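PDB 4AY7: Methylcobalamin\: coenzyme M methyltransferase from Methanosarcina mazei, which transfers the methyl group of a methylated corrinoid to coenzyme M, a zinc-dependent step of methanogenesis. Local coordinates for residues F227-S230 and R231-F235; N252-L255 and S256-A259. All coordinates share one frame; numbering follows the deposited sequence.

How the interactions relate
Interaction 1 (227-235) and interaction 2 (252-259) each lie within a single helix, on the two helices that flank strand 242-246 in sequence. Both are partly buried. Interaction 1 is mainly polar. Its buried Arg231 faces helix 178-202, reaching a backbone carbonyl and two acids, while the more exposed Lys229-Gln233 side turns to Asp260. Interaction 2 is mainly apolar. Its buried residues include Ile254, Leu255 and Met258, and a water bridges the backbone on its more open, polar side. The two contacts approach each other where Lys229 NZ comes 3.7 Å from Asp257 OD1, a long and weak contact between opposite charges. Interaction 2 comes nearer the zinc ion.

Interaction 1. Residues F227-S230 and R231-F235; sequences FLKS and RLQKF
Arg231 turns its side chain back along the helix to the carbonyl of Phe227. Its chain bends at chi2 (82°), and this carries the guanidinium toward the preceding turn. NH1 donates to Phe227 O at 2.8 Å, with an N-H...O angle of 158°. The oxygen lies at the edge of the guanidinium, close to its plane. NH1 in turn sits on a lone pair of the carbonyl, in the carbonyl plane. Arg231 CD also lies 3.1 Å from Phe227 O. The other nitrogens bind helix 178-202: NH2 forms a salt bridge with Glu182 and NE one with Asp186. These three contacts should hold the group against rotation. An alanine here is likely to leave Phe227 O without this donor and Glu182 and Asp186 without this counter-charge, and so to weaken the tie to helix 178-202.

On another side of the helix, the side chains of Lys229 and Gln233 pass at an angle. Lys229 CG is anti to the backbone N (chi1 -172°) and the chain runs out extended. Its CE passes 3.6 Å from Gln233 NE2. The two ends share a partner: Lys229 NZ pairs with the carboxylate of Asp260, and Gln233 NE2 donates to the backbone oxygen of Asp260. In the backbone, Gln233 N donates to Lys229 O at 2.8 Å and Leu232 N to Leu228 O at 3.1 Å. Leu232 packs on Ile209 of strand 206-210. The i to i+4 pairs Phe227-Arg231 and Lys229-Gln233 belong to a barrel helix, 221-238, which joins strands 206-210 and 242-246 in a beta-alpha-beta unit of the TIM barrel.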
ATOM      1  N   PHE A 227       3.320  13.047  16.895  1.00 23.14           N
ATOM      2  CA  PHE A 227       3.005  13.782  15.639  1.00 22.64           C
ATOM      3  C   PHE A 227       2.315  13.045  14.499  1.00 21.88           C
ATOM      4  O   PHE A 227       1.529  13.651  13.750  1.00 21.54           O
ATOM      5  CB  PHE A 227       4.262  14.386  15.006  1.00 23.09           C
ATOM      6  CG  PHE A 227       5.088  15.224  15.943  1.00 23.50           C
ATOM      7  CD1 PHE A 227       4.650  16.448  16.351  1.00 24.22           C
ATOM      8  CD2 PHE A 227       6.327  14.763  16.391  1.00 23.97           C
ATOM      9  CE1 PHE A 227       5.427  17.199  17.216  1.00 25.00           C
ATOM     10  CE2 PHE A 227       7.091  15.490  17.274  1.00 24.78           C
ATOM     11  CZ  PHE A 227       6.653  16.706  17.676  1.00 25.29           C
ATOM     12  N   LEU A 228       2.611  11.752  14.360  1.00 21.62           N
ATOM     13  CA  LEU A 228       2.211  10.993  13.154  1.00 20.60           C
ATOM     14  C   LEU A 228       0.850  10.384  13.307  1.00 20.90           C
ATOM     15  O   LEU A 228       0.036  10.461  12.394  1.00 21.98           O
ATOM     16  CB  LEU A 228       3.283   9.987  12.836  1.00 20.47           C
ATOM     17  CG  LEU A 228       4.731  10.505  12.736  1.00 20.68           C
ATOM     18  CD1 LEU A 228       5.693   9.377  12.250  1.00 20.42           C
ATOM     19  CD2 LEU A 228       4.844  11.799  11.863  1.00 20.77           C
ATOM     20  N   LYS A 229       0.563   9.803  14.477  1.00 21.87           N
ATOM     21  CA  LYS A 229      -0.686   9.090  14.726  1.00 21.99           C
ATOM     22  C   LYS A 229      -1.908   9.952  14.387  1.00 21.24           C
ATOM     23  O   LYS A 229      -2.824   9.480  13.717  1.00 21.01           O
ATOM     24  CB  LYS A 229      -0.731   8.668  16.198  1.00 24.68           C
ATOM     25  CG  LYS A 229      -1.864   7.760  16.554  1.00 26.40           C
ATOM     26  CD  LYS A 229      -1.611   7.191  17.955  1.00 29.52           C
ATOM     27  CE  LYS A 229      -2.878   6.743  18.612  1.00 32.92           C
ATOM     28  NZ  LYS A 229      -2.639   5.742  19.732  1.00 37.13           N
ATOM     29  N   SER A 230      -1.895  11.211  14.827  1.00 20.81           N
ATOM     30  CA  SER A 230      -3.053  12.084  14.583  1.00 21.56           C
ATOM     31  C   SER A 230      -3.351  12.340  13.129  1.00 21.58           C
ATOM     32  O   SER A 230      -4.550  12.401  12.752  1.00 21.92           O
ATOM     33  CB  SER A 230      -2.993  13.427  15.369  1.00 22.02           C
ATOM     34  OG  SER A 230      -1.881  14.171  14.900  1.00 22.22           O
ATOM     35  N   ARG A 231      -2.303  12.415  12.285  1.00 21.21           N
ATOM     36  CA  ARG A 231      -2.550  12.586  10.900  1.00 21.42           C
ATOM     37  C   ARG A 231      -3.064  11.336  10.260  1.00 20.33           C
ATOM     38  O   ARG A 231      -3.954  11.386   9.411  1.00 20.06           O
ATOM     39  CB  ARG A 231      -1.304  13.156  10.143  1.00 21.63           C
ATOM     40  CG  ARG A 231      -1.043  14.645  10.379  1.00 22.41           C
ATOM     41  CD  ARG A 231      -0.296  14.968  11.686  1.00 23.08           C
ATOM     42  NE  ARG A 231      -0.286  16.407  11.938  1.00 23.69           N
ATOM     43  CZ  ARG A 231       0.212  17.006  13.004  1.00 25.11           C
ATOM     44  NH1 ARG A 231       0.748  16.338  14.002  1.00 24.84           N
ATOM     45  NH2 ARG A 231       0.056  18.336  13.113  1.00 25.81           N
ATOM     46  N   LEU A 232      -2.474  10.202  10.609  1.00 20.20           N
ATOM     47  CA  LEU A 232      -2.991   8.882  10.089  1.00 20.04           C
ATOM     48  C   LEU A 232      -4.456   8.646  10.496  1.00 20.54           C
ATOM     49  O   LEU A 232      -5.267   8.275   9.635  1.00 19.41           O
ATOM     50  CB  LEU A 232      -2.099   7.764  10.586  1.00 19.44           C
ATOM     51  CG  LEU A 232      -0.698   7.783   9.985  1.00 19.79           C
ATOM     52  CD1 LEU A 232       0.302   6.876  10.747  1.00 19.60           C
ATOM     53  CD2 LEU A 232      -0.727   7.382   8.498  1.00 19.55           C
ATOM     54  N   GLN A 233      -4.808   8.965  11.765  1.00 21.09           N
ATOM     55  CA  GLN A 233      -6.213   9.007  12.214  1.00 21.92           C
ATOM     56  C   GLN A 233      -7.097   9.912  11.369  1.00 21.82           C
ATOM     57  O   GLN A 233      -8.212   9.509  10.992  1.00 20.77           O
ATOM     58  CB  GLN A 233      -6.309   9.461  13.661  1.00 23.27           C
ATOM     59  CG  GLN A 233      -5.857   8.363  14.589  1.00 24.12           C
ATOM     60  CD  GLN A 233      -5.703   8.796  16.051  1.00 26.43           C
ATOM     61  OE1 GLN A 233      -5.366   9.936  16.342  1.00 29.69           O
ATOM     62  NE2 GLN A 233      -5.897   7.868  16.958  1.00 27.02           N
ATOM     63  N   LYS A 234      -6.585  11.090  11.006  1.00 22.57           N
ATOM     64  CA  LYS A 234      -7.381  12.016  10.203  1.00 23.31           C
ATOM     65  C   LYS A 234      -7.583  11.469   8.815  1.00 22.22           C
ATOM     66  O   LYS A 234      -8.676  11.602   8.220  1.00 21.61           O
ATOM     67  CB  LYS A 234      -6.737  13.369  10.135  1.00 25.47           C
ATOM     68  CG  LYS A 234      -7.572  14.416   9.431  1.00 29.09           C
ATOM     69  CD  LYS A 234      -6.755  15.699   9.360  1.00 32.57           C
ATOM     70  CE  LYS A 234      -7.562  16.875   8.819  1.00 36.71           C
ATOM     71  NZ  LYS A 234      -8.886  16.916   9.525  1.00 43.48           N
ATOM     72  N   PHE A 235      -6.516  10.866   8.251  1.00 21.04           N
ATOM     73  CA  PHE A 235      -6.682  10.234   6.951  1.00 20.29           C
ATOM     74  C   PHE A 235      -7.766   9.161   6.942  1.00 20.72           C
ATOM     75  O   PHE A 235      -8.675   9.162   6.075  1.00 21.37           O
ATOM     76  CB  PHE A 235      -5.341   9.595   6.541  1.00 19.61           C
ATOM     77  CG  PHE A 235      -5.381   8.919   5.211  1.00 18.99           C
ATOM     78  CD1 PHE A 235      -5.720   7.608   5.105  1.00 18.85           C
ATOM     79  CD2 PHE A 235      -5.038   9.640   4.043  1.00 19.29           C
ATOM     80  CE1 PHE A 235      -5.733   6.961   3.873  1.00 18.72           C
ATOM     81  CE2 PHE A 235      -5.076   9.025   2.808  1.00 19.10           C
ATOM     82  CZ  PHE A 235      -5.446   7.667   2.726  1.00 18.73           C
TER

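Interaction 2. Residues N252-L255 and S256-A259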
ATOM      1  N   ASN A 252       7.040  -3.395  15.550  1.00 23.43           N
ATOM      2  CA  ASN A 252       6.462  -3.788  16.846  1.00 24.22           C
ATOM      3  C   ASN A 252       6.342  -2.658  17.890  1.00 24.21           C
ATOM      4  O   ASN A 252       5.359  -2.630  18.655  1.00 23.36           O
ATOM      5  CB  ASN A 252       7.171  -4.970  17.468  1.00 26.85           C
ATOM      6  CG  ASN A 252       6.772  -6.280  16.811  1.00 27.69           C
ATOM      7  OD1 ASN A 252       5.665  -6.416  16.332  1.00 28.98           O
ATOM      8  ND2 ASN A 252       7.713  -7.164  16.660  1.00 29.31           N
ATOM      9  N   PRO A 253       7.308  -1.707  17.908  1.00 23.46           N
ATOM     10  CA  PRO A 253       7.229  -0.667  18.976  1.00 23.90           C
ATOM     11  C   PRO A 253       6.107   0.349  18.778  1.00 23.11           C
ATOM     12  O   PRO A 253       5.757   1.048  19.718  1.00 25.36           O
ATOM     13  CB  PRO A 253       8.593  -0.014  18.949  1.00 24.85           C
ATOM     14  CG  PRO A 253       9.497  -0.990  18.214  1.00 25.09           C
ATOM     15  CD  PRO A 253       8.646  -1.786  17.284  1.00 24.12           C
ATOM     16  N   ILE A 254       5.428   0.268  17.643  1.00 21.85           N
ATOM     17  CA  ILE A 254       4.290   1.083  17.338  1.00 21.21           C
ATOM     18  C   ILE A 254       3.093   0.345  16.826  1.00 20.65           C
ATOM     19  O   ILE A 254       2.088   0.976  16.528  1.00 19.42           O
ATOM     20  CB  ILE A 254       4.636   2.174  16.227  1.00 20.28           C
ATOM     21  CG1 ILE A 254       5.022   1.565  14.849  1.00 19.43           C
ATOM     22  CG2 ILE A 254       5.672   3.181  16.756  1.00 21.37           C
ATOM     23  CD1 ILE A 254       5.036   2.590  13.705  1.00 19.17           C
ATOM     24  N   LEU A 255       3.183  -0.986  16.728  1.00 21.68           N
ATOM     25  CA  LEU A 255       2.074  -1.803  16.254  1.00 21.21           C
ATOM     26  C   LEU A 255       0.776  -1.506  16.979  1.00 21.91           C
ATOM     27  O   LEU A 255      -0.247  -1.362  16.339  1.00 20.98           O
ATOM     28  CB  LEU A 255       2.432  -3.291  16.347  1.00 21.50           C
ATOM     29  CG  LEU A 255       1.491  -4.228  15.616  1.00 21.26           C
ATOM     30  CD1 LEU A 255       1.323  -3.786  14.146  1.00 20.31           C
ATOM     31  CD2 LEU A 255       2.036  -5.669  15.713  1.00 21.10           C
ATOM     32  N   SER A 256       0.807  -1.440  18.309  1.00 23.70           N
ATOM     33  CA  SER A 256      -0.413  -1.151  19.091  1.00 24.32           C
ATOM     34  C   SER A 256      -0.966   0.271  18.801  1.00 24.83           C
ATOM     35  O   SER A 256      -2.151   0.445  18.634  1.00 25.48           O
ATOM     36  CB  SER A 256      -0.168  -1.365  20.610  1.00 26.48           C
ATOM     37  OG  SER A 256      -1.369  -1.228  21.322  1.00 26.96           O
ATOM     38  N   ASP A 257      -0.072   1.210  18.534  1.00 24.68           N
ATOM     39  CA  ASP A 257      -0.431   2.598  18.149  1.00 25.21           C
ATOM     40  C   ASP A 257      -1.002   2.615  16.742  1.00 22.82           C
ATOM     41  O   ASP A 257      -1.974   3.308  16.516  1.00 22.09           O
ATOM     42  CB  ASP A 257       0.769   3.509  18.257  1.00 27.34           C
ATOM     43  CG  ASP A 257       1.341   3.561  19.645  1.00 30.17           C
ATOM     44  OD1 ASP A 257       0.591   4.013  20.510  1.00 31.23           O
ATOM     45  OD2 ASP A 257       2.524   3.153  19.871  1.00 32.48           O
ATOM     46  N   MET A 258      -0.446   1.823  15.821  1.00 21.23           N
ATOM     47  CA  MET A 258      -1.039   1.681  14.504  1.00 20.54           C
ATOM     48  C   MET A 258      -2.476   1.219  14.568  1.00 20.05           C
ATOM     49  O   MET A 258      -3.314   1.642  13.781  1.00 19.36           O
ATOM     50  CB  MET A 258      -0.210   0.684  13.682  1.00 20.01           C
ATOM     51  CG  MET A 258       1.195   1.221  13.270  1.00 20.51           C
ATOM     52  SD  MET A 258       2.273  -0.032  12.559  1.00 20.94           S
ATOM     53  CE  MET A 258       1.280  -0.509  11.139  1.00 19.55           C
ATOM     54  N   ALA A 259      -2.755   0.285  15.516  1.00 21.27           N
ATOM     55  CA  ALA A 259      -4.057  -0.296  15.659  1.00 21.23           C
ATOM     56  C   ALA A 259      -5.075   0.696  16.161  1.00 21.99           C
ATOM     57  O   ALA A 259      -6.258   0.455  15.998  1.00 21.95           O
ATOM     58  CB  ALA A 259      -4.014  -1.566  16.546  1.00 20.62           C
TER
HETATM   59  O   HOH W   1       3.236  -1.922  19.992  1.00 24.37           O
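Met258 lies against Ile254, one turn earlier in the helix. The methionine sulfur SD is 3.9 Å from Ile254 CG1, and Ile254 CD1 lies at a similar distance from it. The side chains cross at a slant. Ile254 CG1 stands between its own backbone N and carbonyl carbon (chi1 64°), which places this branch beside the thioether. Met258 CG is anti to its own carbonyl carbon (chi1 -70°), and this sends the chain back toward Ile254. Leu255 adds a looser touch, with CD1 at 4.2 Å from Met258 SD.

The backbone beside these side chains is closely held. Met258 N donates a hydrogen bond to Ile254 O at 2.8 Å. Met258 CG lies 3.4 Å from the same oxygen. Ala259 N is hydrogen-bonded to Leu255 O at 3.1 Å.

The polar side is more open to solvent. Pro253 is exposed, and Asp257 and Ser256 are partly so. Here a water helps to hold the helix together: it accepts from Ser256 N and donates to Asn252 O at 2.6 Å. It bridges these two backbone atoms. The polar side chains are tied to other elements. Asp257 leans back toward Ile254, its OD2 3.7 Å from Ile254 CA, but its main partner is Arg225 on helix 221-238. Ser256 OG is hydrogen-bonded to Arg285.

Helix 252-259 links strands 242-246 and 265-267 in the barrel. Ile254 and Asp257 rest on Phe224 of helix 221-238, while Leu255 and Ser256 pack on Val281 of helix 275-282. Met258 touches Ile247 and Val251, in the segment that follows strand 242-246 and its zinc ligand His246.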